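Local coordinates for variable region-containing chitin-binding protein 3 (Branchiostoma floridae, PDB 1XT5), which probably binds chitin through a region outside this construct, which is the first immunoglobulin V-type domain of an amphioxus immune-type receptor, at residues A[12-17]-A[23-28]; A[39-44]-A[84-89]; A[49-54]-A[78-83]; A[92-97]-A[105-110]; A[114-117]-A[121-124]. All coordinates share one frame; numbering follows the deposited sequence. Where two conformers were deposited one is given.

Interaction 1 of 5, residues A[12-17]-A[23-28]; sequences TEVEVH and ELPCSY
Val14 makes the apolar part of this contact alone on its side, setting its two methyls against different residues of 23-28. Its CG2 lies 4.0 Å from CG of Leu24, where the two side chains meet at about a right angle, and its CG1 reaches CD of Pro25 at a looser 4.4 Å. In the conformer described, chi1 of -59° sets CG1 beside the backbone N and CG2 between that N and the carbonyl carbon. The second kind of contact is methyl against backbone oxygen, since CG1 of Val14 also rests 3.8 Å from O of Glu23. The Glu23 side chain points away from 12-17, and Leu24 lies buried, with Tyr107 of strand 105-112 as a further neighbour. Polar ties from 12-17 lead instead to strand 122-132: backbone hydrogen bonds join Val14 to Val128 and Lys130, and Glu13 forms a salt bridge with Lys130. Strand 13-17 therefore belongs to the sheet of strand 122-132, which it follows in parallel, and segment 12-17 meets 23-28 by packing across the sandwich. This is the A' strand of the V-set immunoglobulin fold, crossed over to pair with strand G and facing strand B of the other sheet.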
# COMPACT_ATOMS: atom_id res chain seq x y z
N THR A 12 -5.80 -7.78 -9.62
CA THR A 12 -6.25 -8.47 -8.43
C THR A 12 -5.32 -9.57 -7.97
O THR A 12 -5.45 -10.07 -6.86
CB THR A 12 -7.68 -8.98 -8.60
OG1 THR A 12 -7.73 -9.84 -9.73
CG2 THR A 12 -8.66 -7.84 -8.80
N GLU A 13 -4.38 -9.93 -8.84
CA GLU A 13 -3.35 -10.91 -8.49
C GLU A 13 -2.13 -10.65 -9.37
O GLU A 13 -2.26 -10.19 -10.50
CB GLU A 13 -3.88 -12.34 -8.63
CG GLU A 13 -4.25 -12.70 -10.04
CD GLU A 13 -4.74 -14.15 -10.08
OE1 GLU A 13 -3.99 -15.01 -10.54
OE2 GLU A 13 -5.85 -14.43 -9.58
N VAL A 14 -1.00 -11.01 -8.84
CA VAL A 14 0.32 -10.96 -9.46
C VAL A 14 1.07 -12.21 -9.06
O VAL A 14 0.86 -12.74 -7.99
CB VAL A 14 1.11 -9.69 -9.10
CG1 VAL A 14 0.32 -8.45 -9.54
CG2 VAL A 14 1.43 -9.58 -7.63
N GLU A 15 1.95 -12.69 -9.92
CA GLU A 15 2.73 -13.91 -9.65
C GLU A 15 4.21 -13.59 -9.85
O GLU A 15 4.56 -12.86 -10.79
CB GLU A 15 2.27 -15.04 -10.53
CG GLU A 15 3.03 -16.33 -10.29
CD GLU A 15 2.43 -17.59 -10.88
OE1 GLU A 15 3.13 -18.62 -10.78
OE2 GLU A 15 1.32 -17.53 -11.44
N VAL A 16 5.06 -14.19 -9.02
CA VAL A 16 6.50 -14.11 -9.18
C VAL A 16 7.14 -15.36 -8.62
O VAL A 16 6.58 -16.04 -7.77
CB VAL A 16 7.02 -12.89 -8.38
CG1 VAL A 16 6.96 -13.08 -6.89
CG2 VAL A 16 8.42 -12.54 -8.85
N HIS A 17 8.35 -15.65 -9.10
CA HIS A 17 9.15 -16.72 -8.48
C HIS A 17 9.74 -16.24 -7.16
O HIS A 17 10.10 -15.07 -7.03
CB HIS A 17 10.25 -17.05 -9.52
CG HIS A 17 9.88 -17.50 -10.89
ND1 HIS A 17 10.12 -16.93 -12.11
CD2 HIS A 17 9.22 -18.63 -11.21
CE1 HIS A 17 9.62 -17.70 -13.09
NE2 HIS A 17 9.04 -18.77 -12.55
N GLU A 23 5.88 -6.21 -8.27
CA GLU A 23 5.16 -5.01 -7.95
C GLU A 23 3.63 -5.28 -7.87
O GLU A 23 3.09 -6.02 -8.71
CB GLU A 23 5.48 -3.92 -8.93
CG GLU A 23 6.98 -3.52 -8.88
CD GLU A 23 7.43 -2.25 -9.51
OE1 GLU A 23 6.55 -1.55 -10.03
OE2 GLU A 23 8.65 -2.02 -9.43
N LEU A 24 3.02 -4.66 -6.89
CA LEU A 24 1.59 -4.81 -6.64
C LEU A 24 0.97 -3.43 -6.88
O LEU A 24 1.13 -2.54 -6.05
CB LEU A 24 1.27 -5.25 -5.23
CG LEU A 24 1.82 -6.65 -4.90
CD1 LEU A 24 3.27 -6.88 -4.78
CD2 LEU A 24 1.28 -7.10 -3.52
N PRO A 25 0.35 -3.19 -8.05
CA PRO A 25 -0.13 -1.85 -8.36
C PRO A 25 -1.23 -1.35 -7.44
O PRO A 25 -2.11 -2.08 -7.01
CB PRO A 25 -0.61 -1.98 -9.82
CG PRO A 25 0.20 -3.11 -10.36
CD PRO A 25 0.24 -4.08 -9.23
N CYS A 26 -1.22 -0.04 -7.21
CA CYS A 26 -2.27 0.60 -6.46
C CYS A 26 -2.35 2.07 -6.86
O CYS A 26 -1.31 2.70 -7.04
CB CYS A 26 -2.01 0.49 -4.97
SG CYS A 26 -3.36 1.20 -3.98
N SER A 27 -3.57 2.58 -6.99
CA SER A 27 -3.79 3.98 -7.25
C SER A 27 -4.91 4.48 -6.30
O SER A 27 -5.65 3.69 -5.73
CB SER A 27 -4.20 4.27 -8.68
OG SER A 27 -5.51 3.76 -8.96
N TYR A 28 -5.05 5.80 -6.17
CA TYR A 28 -6.19 6.32 -5.42
C TYR A 28 -6.54 7.70 -5.94
O TYR A 28 -5.69 8.42 -6.52
CB TYR A 28 -5.94 6.34 -3.88
CG TYR A 28 -5.00 7.44 -3.46
CD1 TYR A 28 -5.47 8.70 -3.10
CD2 TYR A 28 -3.61 7.26 -3.43
CE1 TYR A 28 -4.66 9.71 -2.73
CE2 TYR A 28 -2.77 8.31 -3.06
CZ TYR A 28 -3.30 9.53 -2.71
OH TYR A 28 -2.46 10.57 -2.38

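Interaction 2 of 5, residues A[39-44]-A[84-89]; sequences ISWLKG and ASVANL
Trp41 and Val86 face each other across the interior of a V-set immunoglobulin sandwich, the first from strand 38-44 (strand C) and the second from strand 84-86 (strand D) of the other sheet. Val86 approaches the pyrrole part of the indole: its CG2 lies 3.9 Å from CD1 of Trp41 and the same distance from NE1, so one methyl spans that bond. The two side chains meet at a slant. Val86 turns this branch inward by placing CG1 anti to the backbone N (chi1 175°), which leaves CG2 beside that N. Trp41 is the core tryptophan expected on strand C of immunoglobulin domains. Its indole also packs on Leu94, Tyr107 and Cys109, while NE1 gives its hydrogen bond to O of Pro92, which satisfies the buried N-H and, with the packing, restrains the turn of the ring.

Nearer the start of strand 38-44, Ile39 meets Leu89, which lies in the loop after strand 84-86. Leu89 sets off alongside 39-44, yet chi2 at 167° extends CD1 along the chain and turns the other branch, CD2, to within 4.2 Å of CB of Ile39. The longer branch of Ile39 turns to the Leu89 backbone, which is held in place by a hydrogen bond from its N to Glu69. There the terminal CD1 methyl of Ile39 stops 3.6 Å from O of Leu89, and CG1 follows at 3.7 Å.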
# COMPACT_ATOMS: atom_id res chain seq x y z
N ILE A 39 -0.67 6.01 3.56
CA ILE A 39 -0.69 4.77 2.81
C ILE A 39 -0.23 3.66 3.70
O ILE A 39 0.83 3.77 4.34
CB ILE A 39 0.29 4.87 1.59
CG1 ILE A 39 -0.20 5.85 0.54
CG2 ILE A 39 0.61 3.51 0.99
CD1 ILE A 39 -0.54 7.27 0.85
N SER A 40 -0.97 2.55 3.73
CA SER A 40 -0.57 1.35 4.42
C SER A 40 -0.71 0.16 3.48
O SER A 40 -1.72 0.02 2.80
CB SER A 40 -1.47 1.09 5.64
OG SER A 40 -1.47 2.17 6.53
N TRP A 41 0.31 -0.68 3.43
CA TRP A 41 0.20 -2.01 2.82
C TRP A 41 0.21 -2.99 3.97
O TRP A 41 1.09 -2.96 4.85
CB TRP A 41 1.34 -2.27 1.86
CG TRP A 41 1.20 -1.65 0.52
CD1 TRP A 41 1.67 -0.44 0.09
CD2 TRP A 41 0.49 -2.24 -0.61
NE1 TRP A 41 1.30 -0.24 -1.22
CE2 TRP A 41 0.61 -1.32 -1.67
CE3 TRP A 41 -0.18 -3.45 -0.79
CZ2 TRP A 41 0.07 -1.60 -2.93
CZ3 TRP A 41 -0.72 -3.72 -2.03
CH2 TRP A 41 -0.59 -2.81 -3.10
N LEU A 42 -0.80 -3.87 3.98
CA LEU A 42 -1.13 -4.73 5.08
C LEU A 42 -1.32 -6.15 4.53
O LEU A 42 -2.14 -6.30 3.62
CB LEU A 42 -2.41 -4.25 5.76
CG LEU A 42 -2.38 -2.81 6.28
CD1 LEU A 42 -3.78 -2.31 6.60
CD2 LEU A 42 -1.45 -2.65 7.45
N LYS A 43 -0.63 -7.14 5.07
CA LYS A 43 -0.75 -8.51 4.53
C LYS A 43 -1.62 -9.33 5.44
O LYS A 43 -1.35 -9.46 6.63
CB LYS A 43 0.63 -9.17 4.43
CG LYS A 43 0.56 -10.54 3.75
CD LYS A 43 1.93 -11.21 3.82
CE LYS A 43 1.94 -12.47 3.03
NZ LYS A 43 1.18 -13.55 3.63
N GLY A 44 -2.71 -9.87 4.90
CA GLY A 44 -3.59 -10.74 5.67
C GLY A 44 -4.95 -10.85 5.01
O GLY A 44 -5.21 -10.34 3.93
N ALA A 84 10.52 -4.06 1.07
CA ALA A 84 9.30 -3.44 0.60
C ALA A 84 9.53 -1.93 0.43
O ALA A 84 10.06 -1.27 1.34
CB ALA A 84 8.18 -3.69 1.62
N SER A 85 9.05 -1.38 -0.67
CA SER A 85 9.18 0.05 -0.91
C SER A 85 7.98 0.55 -1.71
O SER A 85 7.37 -0.22 -2.45
CB SER A 85 10.52 0.36 -1.60
OG SER A 85 10.63 -0.25 -2.87
N VAL A 86 7.71 1.84 -1.60
CA VAL A 86 6.71 2.53 -2.39
C VAL A 86 7.38 3.76 -2.97
O VAL A 86 7.69 4.70 -2.24
CB VAL A 86 5.47 2.88 -1.54
CG1 VAL A 86 4.47 3.71 -2.34
CG2 VAL A 86 4.76 1.62 -1.07
N ALA A 87 7.61 3.76 -4.28
CA ALA A 87 8.36 4.84 -4.93
C ALA A 87 7.58 6.16 -4.96
O ALA A 87 8.21 7.23 -4.96
CB ALA A 87 8.72 4.46 -6.35
N ASN A 88 6.28 6.07 -5.07
CA ASN A 88 5.45 7.26 -5.28
C ASN A 88 4.22 7.15 -4.39
O ASN A 88 3.31 6.38 -4.69
CB ASN A 88 5.04 7.35 -6.75
CG ASN A 88 4.23 8.59 -7.05
OD1 ASN A 88 3.74 9.28 -6.27
ND2 ASN A 88 3.94 8.81 -8.35
N LEU A 89 4.18 7.91 -3.28
CA LEU A 89 3.05 7.76 -2.38
C LEU A 89 1.75 8.20 -2.98
O LEU A 89 0.68 7.75 -2.52
CB LEU A 89 3.34 8.52 -1.07
CG LEU A 89 4.40 7.92 -0.17
CD1 LEU A 89 4.80 8.89 0.91
CD2 LEU A 89 3.95 6.61 0.45

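Interaction 3 of 5, residues A[49-54]-A[78-83]; sequences RSTKVF and GDFLGR
The carbonyl O of Asp79, just before the Phe80 that packs on Val53, is gripped by two nitrogens of one arginine. Arg83 NE donates to it at 3.3 Å in the carbonyl plane, while Arg83 NH2 comes to the same O at 3.1 Å from above that plane. This side-on grip closes the 78-83 loop on itself; N of Arg83 bonds to O of Phe80 as well. The turn so fixed presents the phenyl ring of Phe80 to strand 50-58. Val53 lies over one ring face, its CG2 3.9 Å from the centroid and 15° off the normal, a CH-pi contact. Its other methyl, CG1, covers the root of the ring, 3.8 Å from CG of Phe80. Thr51 CG2 comes to the ring edge, near its plane, 4.3 Å from CE1. Val53 and Phe54 both face Trp41 of strand 38-44, a classic beta bulge. Lys43 and Tyr107 enclose Phe80 further. Beyond the two segments, NH1 of Arg83, just before strand D, pairs with Asp103 in the E-F loop; such an arginine-aspartate pair, closing one end of the sandwich, is typical of V-set immunoglobulin domains.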
# COMPACT_ATOMS: atom_id res chain seq x y z
N ARG A 49 -7.11 -7.65 9.98
CA ARG A 49 -6.59 -8.99 10.32
C ARG A 49 -5.33 -9.19 9.47
O ARG A 49 -5.33 -9.93 8.49
CB ARG A 49 -7.62 -10.06 10.08
CG ARG A 49 -8.87 -9.93 10.95
CD ARG A 49 -9.69 -11.19 10.83
NE ARG A 49 -10.74 -11.27 9.90
CZ ARG A 49 -11.37 -11.34 8.79
NH1 ARG A 49 -10.51 -11.26 7.77
NH2 ARG A 49 -12.67 -11.45 8.56
N SER A 50 -4.29 -8.46 9.87
CA SER A 50 -3.14 -8.33 9.00
C SER A 50 -1.90 -8.06 9.80
O SER A 50 -1.91 -7.78 10.99
CB SER A 50 -3.37 -7.19 7.98
OG SER A 50 -3.40 -5.96 8.70
N THR A 51 -0.77 -8.11 9.11
CA THR A 51 0.51 -7.64 9.59
C THR A 51 1.00 -6.51 8.68
O THR A 51 0.73 -6.46 7.47
CB THR A 51 1.53 -8.77 9.72
OG1 THR A 51 2.63 -8.36 10.54
CG2 THR A 51 2.05 -9.20 8.39
N LYS A 52 1.72 -5.55 9.26
CA LYS A 52 2.21 -4.40 8.51
C LYS A 52 3.29 -4.78 7.56
O LYS A 52 4.28 -5.43 7.93
CB LYS A 52 2.71 -3.31 9.48
CG LYS A 52 1.61 -2.69 10.30
CD LYS A 52 2.26 -1.80 11.37
CE LYS A 52 2.63 -0.45 10.82
NZ LYS A 52 2.80 0.60 11.86
N VAL A 53 3.18 -4.26 6.32
CA VAL A 53 4.25 -4.38 5.31
C VAL A 53 4.99 -3.04 5.17
O VAL A 53 6.20 -2.96 5.22
CB VAL A 53 3.69 -4.87 3.98
CG1 VAL A 53 4.76 -4.92 2.93
CG2 VAL A 53 3.01 -6.23 4.18
N PHE A 54 4.21 -1.99 4.95
CA PHE A 54 4.69 -0.67 4.64
C PHE A 54 3.70 0.35 5.17
O PHE A 54 2.50 0.14 5.09
CB PHE A 54 4.88 -0.51 3.13
CG PHE A 54 5.33 0.88 2.69
CD1 PHE A 54 6.68 1.15 2.54
CD2 PHE A 54 4.39 1.88 2.45
CE1 PHE A 54 7.09 2.43 2.18
CE2 PHE A 54 4.79 3.18 2.11
CZ PHE A 54 6.14 3.39 1.97
N GLY A 78 8.82 -5.57 9.97
CA GLY A 78 8.83 -6.98 10.20
C GLY A 78 9.68 -7.71 9.17
O GLY A 78 10.80 -7.32 8.86
N ASP A 79 9.13 -8.83 8.69
CA ASP A 79 9.85 -9.63 7.74
C ASP A 79 10.05 -8.92 6.40
O ASP A 79 10.77 -9.43 5.56
CB ASP A 79 9.05 -10.93 7.52
CG ASP A 79 9.17 -11.86 8.72
OD1 ASP A 79 10.02 -11.74 9.59
OD2 ASP A 79 8.31 -12.73 8.71
N PHE A 80 9.40 -7.79 6.19
CA PHE A 80 9.48 -7.04 4.95
C PHE A 80 10.48 -5.92 5.00
O PHE A 80 10.68 -5.25 4.01
CB PHE A 80 8.10 -6.47 4.55
CG PHE A 80 7.04 -7.58 4.52
CD1 PHE A 80 6.28 -7.79 5.66
CD2 PHE A 80 6.89 -8.33 3.41
CE1 PHE A 80 5.37 -8.83 5.73
CE2 PHE A 80 5.96 -9.39 3.43
CZ PHE A 80 5.24 -9.58 4.59
N LEU A 81 11.05 -5.69 6.18
CA LEU A 81 11.96 -4.57 6.35
C LEU A 81 13.09 -4.74 5.40
O LEU A 81 13.74 -5.77 5.34
CB LEU A 81 12.44 -4.46 7.81
CG LEU A 81 13.03 -3.13 8.22
CD1 LEU A 81 13.02 -3.02 9.77
CD2 LEU A 81 14.44 -2.85 7.73
N GLY A 82 13.40 -3.68 4.67
CA GLY A 82 14.39 -3.69 3.69
C GLY A 82 14.08 -4.31 2.35
O GLY A 82 14.93 -4.27 1.45
N ARG A 83 12.93 -4.89 2.18
CA ARG A 83 12.48 -5.50 0.95
C ARG A 83 11.27 -4.83 0.33
O ARG A 83 11.05 -4.99 -0.88
CB ARG A 83 12.11 -6.98 1.16
CG ARG A 83 13.24 -7.78 1.73
CD ARG A 83 13.00 -9.26 1.75
NE ARG A 83 11.87 -9.75 2.51
CZ ARG A 83 10.71 -10.29 2.07
NH1 ARG A 83 10.44 -10.37 0.79
NH2 ARG A 83 9.83 -10.71 2.94

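Interaction 4 of 5, residues A[92-97]-A[105-110]; sequences PTLRLT and GRYWCQ
Pro92 and Cys109 mark the closest backbone approach, CA to CA 7.9 Å, between two segments that run in broadly opposite directions on facing sheets. Such spacing leaves the meeting to side chains, and alternate residues supply them: Pro92, Leu94 and Leu96 from one segment, Tyr107 and Cys109 from the other. The leucines lie along the Tyr107 ring in succession. CD2 of Leu94 comes to CD2 of Tyr107 at 4.2 Å, near the inner half of the ring, and in the conformer described CD2 of Leu96 meets the phenolic end, 3.9 Å from OH of Tyr107. Both approaches are oblique to the ring, and the Leu96 side chain stands at about a right angle to the tyrosine. The hydroxyl itself is hydrogen-bonded to O of Asp103, four residues earlier, which makes a tyrosine corner; with Cys109 this is the Asp-X-Gly-X-Tyr-X-Cys signature of strand F in V-set immunoglobulin domains. Strand 94-96 is strand E, paired with strand 22-31 through Leu94 and Leu24. At the other end of the contact, Cys109 carries SG anti to its backbone nitrogen (chi1 -178°), directed into the sandwich, where it forms the disulfide with Cys26. The sulfur there also touches the pyrrolidine ring of Pro92, whose CG lies 4.1 Å away.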
# COMPACT_ATOMS: atom_id res chain seq x y z
N PRO A 92 0.61 4.56 -5.09
CA PRO A 92 1.40 3.79 -4.14
C PRO A 92 1.56 2.30 -4.42
O PRO A 92 1.54 1.46 -3.50
CB PRO A 92 0.67 4.05 -2.81
CG PRO A 92 -0.78 4.18 -3.24
CD PRO A 92 -0.69 4.99 -4.51
N THR A 93 1.89 1.94 -5.65
CA THR A 93 2.34 0.61 -5.98
C THR A 93 3.47 0.18 -5.07
O THR A 93 4.43 0.93 -4.84
CB THR A 93 2.82 0.62 -7.44
OG1 THR A 93 1.69 0.92 -8.23
CG2 THR A 93 3.53 -0.65 -7.86
N LEU A 94 3.33 -1.04 -4.56
CA LEU A 94 4.32 -1.67 -3.69
C LEU A 94 5.31 -2.50 -4.52
O LEU A 94 4.89 -3.27 -5.37
CB LEU A 94 3.60 -2.61 -2.74
CG LEU A 94 4.49 -3.42 -1.77
CD1 LEU A 94 5.14 -2.51 -0.75
CD2 LEU A 94 3.65 -4.49 -1.09
N ARG A 95 6.59 -2.34 -4.23
CA ARG A 95 7.66 -3.19 -4.78
C ARG A 95 8.18 -4.05 -3.63
O ARG A 95 8.55 -3.53 -2.57
CB ARG A 95 8.78 -2.32 -5.34
CG ARG A 95 9.91 -3.11 -5.98
CD ARG A 95 10.91 -2.20 -6.64
NE ARG A 95 12.08 -2.73 -7.29
CZ ARG A 95 13.24 -2.89 -6.67
NH1 ARG A 95 13.45 -2.63 -5.37
NH2 ARG A 95 14.24 -3.38 -7.40
N LEU A 96 8.24 -5.36 -3.86
CA LEU A 96 8.77 -6.32 -2.89
C LEU A 96 9.90 -7.07 -3.53
O LEU A 96 9.73 -7.69 -4.61
CB LEU A 96 7.63 -7.19 -2.41
CG LEU A 96 8.00 -8.10 -1.27
CD1 LEU A 96 8.35 -7.33 0.00
CD2 LEU A 96 6.86 -9.09 -1.03
N THR A 97 11.09 -7.03 -2.92
CA THR A 97 12.27 -7.75 -3.48
C THR A 97 12.50 -9.04 -2.69
O THR A 97 11.96 -9.24 -1.59
CB THR A 97 13.53 -6.89 -3.40
OG1 THR A 97 13.79 -6.61 -2.04
CG2 THR A 97 13.34 -5.60 -4.10
N GLY A 105 0.18 -14.56 -0.54
CA GLY A 105 -0.92 -14.17 0.29
C GLY A 105 -1.65 -12.99 -0.28
O GLY A 105 -1.67 -12.79 -1.51
N ARG A 106 -2.24 -12.22 0.62
CA ARG A 106 -3.13 -11.14 0.25
C ARG A 106 -2.63 -9.82 0.81
O ARG A 106 -2.45 -9.70 2.03
CB ARG A 106 -4.54 -11.42 0.74
CG ARG A 106 -5.58 -10.41 0.24
CD ARG A 106 -6.99 -10.86 0.49
NE ARG A 106 -7.31 -12.12 -0.17
CZ ARG A 106 -7.75 -12.27 -1.39
NH1 ARG A 106 -7.89 -11.24 -2.20
NH2 ARG A 106 -8.03 -13.47 -1.86
N TYR A 107 -2.39 -8.85 -0.05
CA TYR A 107 -1.81 -7.58 0.30
C TYR A 107 -2.84 -6.48 0.06
O TYR A 107 -3.30 -6.27 -1.06
CB TYR A 107 -0.56 -7.32 -0.55
CG TYR A 107 0.59 -8.21 -0.20
CD1 TYR A 107 0.67 -9.52 -0.62
CD2 TYR A 107 1.63 -7.76 0.62
CE1 TYR A 107 1.71 -10.34 -0.27
CE2 TYR A 107 2.70 -8.54 0.98
CZ TYR A 107 2.74 -9.87 0.50
OH TYR A 107 3.79 -10.65 0.86
N TRP A 108 -3.19 -5.77 1.12
CA TRP A 108 -4.15 -4.68 1.06
C TRP A 108 -3.42 -3.36 0.89
O TRP A 108 -2.57 -3.01 1.70
CB TRP A 108 -4.96 -4.65 2.37
CG TRP A 108 -5.83 -5.85 2.50
CD1 TRP A 108 -5.46 -7.07 3.04
CD2 TRP A 108 -7.17 -5.98 2.06
NE1 TRP A 108 -6.51 -7.94 2.95
CE2 TRP A 108 -7.56 -7.32 2.36
CE3 TRP A 108 -8.07 -5.17 1.44
CZ2 TRP A 108 -8.83 -7.79 2.05
CZ3 TRP A 108 -9.32 -5.62 1.14
CH2 TRP A 108 -9.71 -6.94 1.45
N CYS A 109 -3.83 -2.62 -0.16
CA CYS A 109 -3.43 -1.23 -0.35
C CYS A 109 -4.55 -0.39 0.29
O CYS A 109 -5.66 -0.37 -0.21
CB CYS A 109 -3.31 -0.94 -1.82
SG CYS A 109 -2.77 0.78 -2.07
N GLN A 110 -4.22 0.24 1.40
CA GLN A 110 -5.15 1.06 2.16
C GLN A 110 -4.65 2.50 2.08
O GLN A 110 -3.48 2.78 2.35
CB GLN A 110 -5.21 0.60 3.60
CG GLN A 110 -6.14 1.46 4.45
CD GLN A 110 -6.17 0.91 5.84
OE1 GLN A 110 -6.85 -0.05 6.13
NE2 GLN A 110 -5.36 1.46 6.71

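Interaction 5 of 5, residues A[114-117]-A[121-124]; sequences WSIR and GLDA. With SO4 (sulfate ion), chain B.
Ile116 and Gly121 bring the backbones within 5.3 Å, CA to CA, at the neck of a loop in which Ile116 is the centre of an inverse gamma turn. The isoleucine supplies the apolar contact. Its CD1 lies 3.7 Å from CD1 of Leu122, methyl to methyl, while CG2 hangs over the Gly121 backbone, 4.4 Å from its C. With chi1 at -54° and an extended chi2, the longer branch of Ile116 is carried out to Leu122 as the shorter one drops toward the glycine. Arg117 points away from 121-124 and holds a sulfate, probably from the crystallisation liquor. It does so side-on, NE giving to O1 at 2.9 Å and NH2 to O2 at 2.8 Å, with the sulfur in the plane of the guanidinium; O of Ser115 lies above one face of that group. Ser3, Gln2 and Gln113 also bond to the sulfate, so the anion links the chain start to this loop. The loop joins strand 105-112 to strand 122-132, the position of the third hypervariable loop in antigen receptors. At its base, Gly121 bonds by backbone to Gln113 and Asp123 to Val111, while Leu122 packs on Gln110 and Ala112 of strand 105-112.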
# COMPACT_ATOMS: atom_id res chain seq x y z
N TRP A 114 -5.48 11.25 7.31
CA TRP A 114 -4.72 11.13 8.56
C TRP A 114 -5.64 10.97 9.77
O TRP A 114 -5.28 10.28 10.72
CB TRP A 114 -3.86 12.35 8.82
CG TRP A 114 -2.67 12.48 7.94
CD1 TRP A 114 -2.26 11.70 6.91
CD2 TRP A 114 -1.67 13.51 8.02
NE1 TRP A 114 -1.11 12.13 6.36
CE2 TRP A 114 -0.71 13.28 7.02
CE3 TRP A 114 -1.50 14.61 8.87
CZ2 TRP A 114 0.40 14.09 6.81
CZ3 TRP A 114 -0.41 15.42 8.67
CH2 TRP A 114 0.51 15.17 7.68
N SER A 115 -6.73 11.71 9.77
CA SER A 115 -7.79 11.54 10.77
C SER A 115 -9.04 11.13 10.00
O SER A 115 -9.58 11.90 9.18
CB SER A 115 -7.97 12.81 11.55
OG SER A 115 -9.06 12.64 12.48
N ILE A 116 -9.47 9.91 10.24
CA ILE A 116 -10.59 9.34 9.48
C ILE A 116 -11.88 9.83 10.09
O ILE A 116 -12.45 9.20 10.97
CB ILE A 116 -10.51 7.81 9.41
CG1 ILE A 116 -9.18 7.33 8.88
CG2 ILE A 116 -11.67 7.22 8.62
CD1 ILE A 116 -8.89 5.87 9.07
N ARG A 117 -12.32 11.01 9.65
CA ARG A 117 -13.46 11.67 10.29
C ARG A 117 -14.75 10.95 10.10
O ARG A 117 -15.69 11.00 10.93
CB ARG A 117 -13.61 13.13 9.79
CG ARG A 117 -12.55 14.04 10.39
CD ARG A 117 -12.72 15.49 10.06
NE ARG A 117 -12.39 15.77 8.66
CZ ARG A 117 -11.18 16.10 8.22
NH1 ARG A 117 -10.12 16.21 9.02
NH2 ARG A 117 -11.01 16.33 6.91
N GLY A 121 -13.50 8.48 4.49
CA GLY A 121 -12.11 8.87 4.45
C GLY A 121 -11.10 7.79 4.32
O GLY A 121 -9.90 8.08 4.36
N LEU A 122 -11.49 6.51 4.17
CA LEU A 122 -10.60 5.39 3.99
C LEU A 122 -11.10 4.52 2.84
O LEU A 122 -12.31 4.37 2.70
CB LEU A 122 -10.50 4.50 5.28
CG LEU A 122 -9.55 3.30 5.26
CD1 LEU A 122 -9.04 3.05 6.64
CD2 LEU A 122 -10.20 2.00 4.75
N ASP A 123 -10.18 3.92 2.07
CA ASP A 123 -10.56 2.82 1.21
C ASP A 123 -9.41 1.83 1.18
O ASP A 123 -8.27 2.19 1.52
CB ASP A 123 -10.98 3.29 -0.19
CG ASP A 123 -11.72 2.26 -1.01
OD1 ASP A 123 -12.26 1.28 -0.41
OD2 ASP A 123 -11.77 2.41 -2.24
N ALA A 124 -9.68 0.62 0.74
CA ALA A 124 -8.65 -0.41 0.62
C ALA A 124 -9.11 -1.44 -0.38
O ALA A 124 -10.29 -1.78 -0.43
CB ALA A 124 -8.40 -1.09 1.98
S SO4 B . -14.51 15.52 5.77
O1 SO4 B . -14.51 16.61 6.85
O2 SO4 B . -13.11 15.17 5.48
O3 SO4 B . -15.20 15.91 4.62
O4 SO4 B . -15.17 14.36 6.37

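In the fold
Interactions 1, 2 and 4 share the core of the sandwich. The centres of interactions 2 and 4 lie only 5 Å apart, and a disulfide with SG of Cys26 2.0 Å from SG of Cys109 joins interaction 1 to interaction 4. The indole of interaction 2 leans on that bridge, CZ2 of Trp41 being 3.6 Å from CB of Cys26. Interaction 3 closes one end of the core, where CE2 of Phe80 reaches OH of Tyr107 at 3.6 Å. Interaction 5 sits toward the other end, its centre about 22 Å from that of interaction 1 and 21 Å from that of interaction 3, carrying the sulfate; it touches interaction 4 through Gln110 and Leu122.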